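Local coordinates for spore germination protein GerM (Bacillus subtilis subsp. subtilis str. 168, PDB 6GZB) that is of unknown molecular function but affects both sporulation and germination, and carries two GerMN domains in tandem, at residues D228-K239 / F251-P261. Residues are numbered along the deposited sequence; the frame is centred on the assembly and turned at random.
Sequences DDITAAINELAK and FSEDVKLVSKP
In the second GerMN domain, helix 229-239 is flanked by the irregular segment 251-261 that leads into strand 262-264, and Phe-251 meets Leu-237 at one end of this contact while Pro-261 packs on Ile-230 at the other. Leu-237 CB sits over the centre of the Phe-251 ring in a CH-pi contact, 3.7 Å from the centroid and 14° off the ring normal, and Leu-237 CD1 follows it to CZ. Val-291 and Ile-295 of helix 289-299 also touch the phenylalanine. Next along, Ala-238 O receives a CA-H...O contact from Glu-253 CA at 3.4 Å, within the type I turn 252-255, and Ala-238 CB packs 4.0 Å from Val-255 CB. Midway, Ile-234 holds CG2 anti to its own N, bringing that methyl to 4.1 Å from Leu-257 CG, the two side chains crossing nearly at right angles; Leu-257 also reaches Phe-272 of strand 267-272. Near the helix start, the Ile-230 and Pro-261 side chains run past each other in opposite directions, CG2 of the isoleucine 3.6 Å from Pro-261 CG. Asp-228 OD1 caps the helix, accepting weak hydrogen bonds from Ile-230 N and Thr-231 N, and its carboxylate lies against the Pro-261 ring. Van der Waals packing thus chiefly joins the segments, without conventional hydrogen bonds or salt bridges between them.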
loop_
_atom_site.group_PDB
_atom_site.type_symbol
_atom_site.label_atom_id
_atom_site.label_comp_id
_atom_site.label_asym_id
_atom_site.label_seq_id
_atom_site.Cartn_x
_atom_site.Cartn_y
_atom_site.Cartn_z
ATOM N N ASP A 228 9.761 15.939 9.801
ATOM C CA ASP A 228 8.390 15.584 10.169
ATOM C C ASP A 228 7.696 14.925 8.973
ATOM O O ASP A 228 7.278 15.604 8.034
ATOM C CB ASP A 228 7.643 16.854 10.598
ATOM C CG ASP A 228 6.164 16.623 10.839
ATOM O OD1 ASP A 228 5.736 15.458 10.946
ATOM O OD2 ASP A 228 5.431 17.625 10.947
ATOM N N ASP A 229 7.611 13.598 8.995
ATOM C CA ASP A 229 7.077 12.854 7.848
ATOM C C ASP A 229 5.548 12.882 7.783
ATOM O O ASP A 229 4.949 12.553 6.751
ATOM C CB ASP A 229 7.578 11.411 7.858
ATOM C CG ASP A 229 9.027 11.293 7.391
ATOM O OD1 ASP A 229 9.479 12.163 6.611
ATOM O OD2 ASP A 229 9.729 10.365 7.847
ATOM N N ILE A 230 4.918 13.267 8.886
ATOM C CA ILE A 230 3.477 13.474 8.899
ATOM C C ILE A 230 3.127 14.695 8.048
ATOM O O ILE A 230 2.335 14.617 7.109
ATOM C CB ILE A 230 2.952 13.650 10.333
ATOM C CG1 ILE A 230 3.016 12.318 11.086
ATOM C CG2 ILE A 230 1.526 14.168 10.309
ATOM C CD1 ILE A 230 2.860 12.461 12.578
ATOM N N THR A 231 3.829 15.789 8.293
ATOM C CA THR A 231 3.674 16.994 7.491
ATOM C C THR A 231 4.100 16.780 6.039
ATOM O O THR A 231 3.447 17.260 5.112
ATOM C CB THR A 231 4.475 18.158 8.106
ATOM O OG1 THR A 231 3.954 18.454 9.406
ATOM C CG2 THR A 231 4.383 19.401 7.240
ATOM N N ALA A 232 5.215 16.087 5.841
ATOM C CA ALA A 232 5.682 15.771 4.492
ATOM C C ALA A 232 4.607 15.015 3.707
ATOM O O ALA A 232 4.335 15.332 2.546
ATOM C CB ALA A 232 6.960 14.947 4.558
ATOM N N ALA A 233 4.035 13.988 4.332
ATOM C CA ALA A 233 2.963 13.194 3.719
ATOM C C ALA A 233 1.779 14.059 3.302
ATOM O O ALA A 233 1.294 13.971 2.173
ATOM C CB ALA A 233 2.506 12.106 4.677
ATOM N N ILE A 234 1.341 14.926 4.203
ATOM C CA ILE A 234 0.237 15.833 3.907
ATOM C C ILE A 234 0.572 16.770 2.751
ATOM O O ILE A 234 -0.246 16.961 1.849
ATOM C CB ILE A 234 -0.157 16.663 5.145
ATOM C CG1 ILE A 234 -0.687 15.749 6.252
ATOM C CG2 ILE A 234 -1.207 17.693 4.779
ATOM C CD1 ILE A 234 -1.769 14.799 5.785
ATOM N N ASN A 235 1.779 17.331 2.754
ATOM C CA ASN A 235 2.199 18.212 1.657
ATOM C C ASN A 235 2.218 17.467 0.324
ATOM O O ASN A 235 1.811 18.016 -0.704
ATOM C CB ASN A 235 3.582 18.829 1.930
ATOM C CG ASN A 235 3.569 19.828 3.075
ATOM O OD1 ASN A 235 2.513 20.306 3.479
ATOM N ND2 ASN A 235 4.731 20.071 3.662
ATOM N N GLU A 236 2.663 16.209 0.335
ATOM C CA GLU A 236 2.680 15.416 -0.903
ATOM C C GLU A 236 1.265 15.095 -1.387
ATOM O O GLU A 236 1.007 15.012 -2.596
ATOM C CB GLU A 236 3.462 14.106 -0.712
ATOM C CG GLU A 236 4.965 14.280 -0.533
ATOM C CD GLU A 236 5.614 15.020 -1.693
ATOM O OE1 GLU A 236 5.167 14.840 -2.836
ATOM O OE2 GLU A 236 6.528 15.829 -1.452
ATOM N N LEU A 237 0.358 14.861 -0.448
ATOM C CA LEU A 237 -1.040 14.596 -0.808
ATOM C C LEU A 237 -1.669 15.812 -1.469
ATOM O O LEU A 237 -2.373 15.686 -2.471
ATOM C CB LEU A 237 -1.843 14.189 0.419
ATOM C CG LEU A 237 -1.619 12.742 0.881
ATOM C CD1 LEU A 237 -2.286 12.484 2.220
ATOM C CD2 LEU A 237 -2.148 11.769 -0.154
ATOM N N ALA A 238 -1.351 16.995 -0.944
ATOM C CA ALA A 238 -1.844 18.252 -1.500
ATOM C C ALA A 238 -1.246 18.545 -2.870
ATOM O O ALA A 238 -1.925 19.093 -3.734
ATOM C CB ALA A 238 -1.540 19.397 -0.547
ATOM N N LYS A 239 0.028 18.204 -3.065
ATOM C CA LYS A 239 0.676 18.412 -4.367
ATOM C C LYS A 239 0.077 17.517 -5.434
ATOM O O LYS A 239 0.058 17.875 -6.603
ATOM C CB LYS A 239 2.174 18.126 -4.294
ATOM C CG LYS A 239 2.990 19.157 -3.544
ATOM C CD LYS A 239 4.469 18.928 -3.795
ATOM C CE LYS A 239 5.262 18.940 -2.505
ATOM N NZ LYS A 239 6.657 18.470 -2.731
ATOM N N PHE A 251 -7.296 16.217 -3.265
ATOM C CA PHE A 251 -6.859 17.356 -2.461
ATOM C C PHE A 251 -6.820 18.614 -3.305
ATOM O O PHE A 251 -6.398 18.581 -4.454
ATOM C CB PHE A 251 -5.462 17.124 -1.887
ATOM C CG PHE A 251 -5.438 16.234 -0.690
ATOM C CD1 PHE A 251 -5.682 14.875 -0.813
ATOM C CD2 PHE A 251 -5.072 16.731 0.536
ATOM C CE1 PHE A 251 -5.625 14.041 0.290
ATOM C CE2 PHE A 251 -5.037 15.911 1.644
ATOM C CZ PHE A 251 -5.302 14.563 1.518
ATOM N N SER A 252 -7.192 19.737 -2.706
ATOM C CA SER A 252 -6.819 21.033 -3.242
ATOM C C SER A 252 -5.339 21.266 -2.981
ATOM O O SER A 252 -4.826 20.904 -1.927
ATOM C CB SER A 252 -7.652 22.148 -2.591
ATOM O OG SER A 252 -6.922 23.366 -2.533
ATOM N N GLU A 253 -4.670 21.926 -3.919
ATOM C CA GLU A 253 -3.255 22.239 -3.761
ATOM C C GLU A 253 -2.985 23.205 -2.622
ATOM O O GLU A 253 -1.858 23.287 -2.133
ATOM C CB GLU A 253 -2.681 22.797 -5.059
ATOM C CG GLU A 253 -2.683 21.795 -6.198
ATOM C CD GLU A 253 -1.713 22.169 -7.301
ATOM O OE1 GLU A 253 -0.912 21.297 -7.702
ATOM O OE2 GLU A 253 -1.736 23.338 -7.745
ATOM N N ASP A 254 -4.014 23.921 -2.173
ATOM C CA ASP A 254 -3.825 24.939 -1.138
ATOM C C ASP A 254 -3.889 24.349 0.261
ATOM O O ASP A 254 -3.674 25.050 1.242
ATOM C CB ASP A 254 -4.863 26.051 -1.281
ATOM C CG ASP A 254 -4.736 26.799 -2.591
ATOM O OD1 ASP A 254 -3.588 27.038 -3.022
ATOM O OD2 ASP A 254 -5.778 27.122 -3.199
ATOM N N VAL A 255 -4.192 23.063 0.356
ATOM C CA VAL A 255 -4.279 22.405 1.653
ATOM C C VAL A 255 -2.951 22.513 2.396
ATOM O O VAL A 255 -1.903 22.215 1.835
ATOM C CB VAL A 255 -4.658 20.919 1.492
ATOM C CG1 VAL A 255 -4.351 20.135 2.761
ATOM C CG2 VAL A 255 -6.117 20.787 1.088
ATOM N N LYS A 256 -3.008 22.970 3.645
ATOM C CA LYS A 256 -1.834 23.058 4.517
ATOM C C LYS A 256 -2.230 22.714 5.938
ATOM O O LYS A 256 -3.383 22.894 6.335
ATOM C CB LYS A 256 -1.238 24.472 4.522
ATOM C CG LYS A 256 -0.715 24.949 3.177
ATOM C CD LYS A 256 -0.290 26.410 3.234
ATOM C CE LYS A 256 -0.352 27.072 1.863
ATOM N NZ LYS A 256 -1.710 27.597 1.547
ATOM N N LEU A 257 -1.268 22.222 6.711
ATOM C CA LEU A 257 -1.423 22.154 8.149
ATOM C C LEU A 257 -1.175 23.543 8.738
ATOM O O LEU A 257 -0.288 24.264 8.288
ATOM C CB LEU A 257 -0.454 21.137 8.752
ATOM C CG LEU A 257 -0.636 19.689 8.288
ATOM C CD1 LEU A 257 0.421 18.804 8.916
ATOM C CD2 LEU A 257 -2.028 19.159 8.613
ATOM N N VAL A 258 -1.983 23.924 9.723
ATOM C CA VAL A 258 -1.863 25.235 10.363
ATOM C C VAL A 258 -1.247 25.114 11.754
ATOM O O VAL A 258 -0.906 26.114 12.374
ATOM C CB VAL A 258 -3.232 25.944 10.474
ATOM C CG1 VAL A 258 -3.783 26.265 9.096
ATOM C CG2 VAL A 258 -4.219 25.088 11.253
ATOM N N SER A 259 -1.110 23.884 12.238
ATOM C CA SER A 259 -0.343 23.600 13.446
ATOM C C SER A 259 0.585 22.426 13.177
ATOM O O SER A 259 0.339 21.625 12.280
ATOM C CB SER A 259 -1.270 23.225 14.605
ATOM O OG SER A 259 -2.371 24.100 14.680
ATOM N N LYS A 260 1.616 22.286 13.996
ATOM C CA LYS A 260 2.433 21.094 13.954
ATOM C C LYS A 260 1.569 19.917 14.375
ATOM O O LYS A 260 0.818 20.019 15.335
ATOM C CB LYS A 260 3.648 21.228 14.877
ATOM C CG LYS A 260 4.908 21.707 14.167
ATOM C CD LYS A 260 5.833 22.509 15.081
ATOM C CE LYS A 260 5.791 24.002 14.770
ATOM N NZ LYS A 260 6.408 24.343 13.455
ATOM N N PRO A 261 1.655 18.802 13.634
ATOM C CA PRO A 261 0.911 17.628 14.038
ATOM C C PRO A 261 1.322 17.208 15.428
ATOM O O PRO A 261 2.473 17.390 15.800
ATOM C CB PRO A 261 1.320 16.559 13.009
ATOM C CG PRO A 261 2.311 17.195 12.094
ATOM C CD PRO A 261 2.216 18.672 12.282
#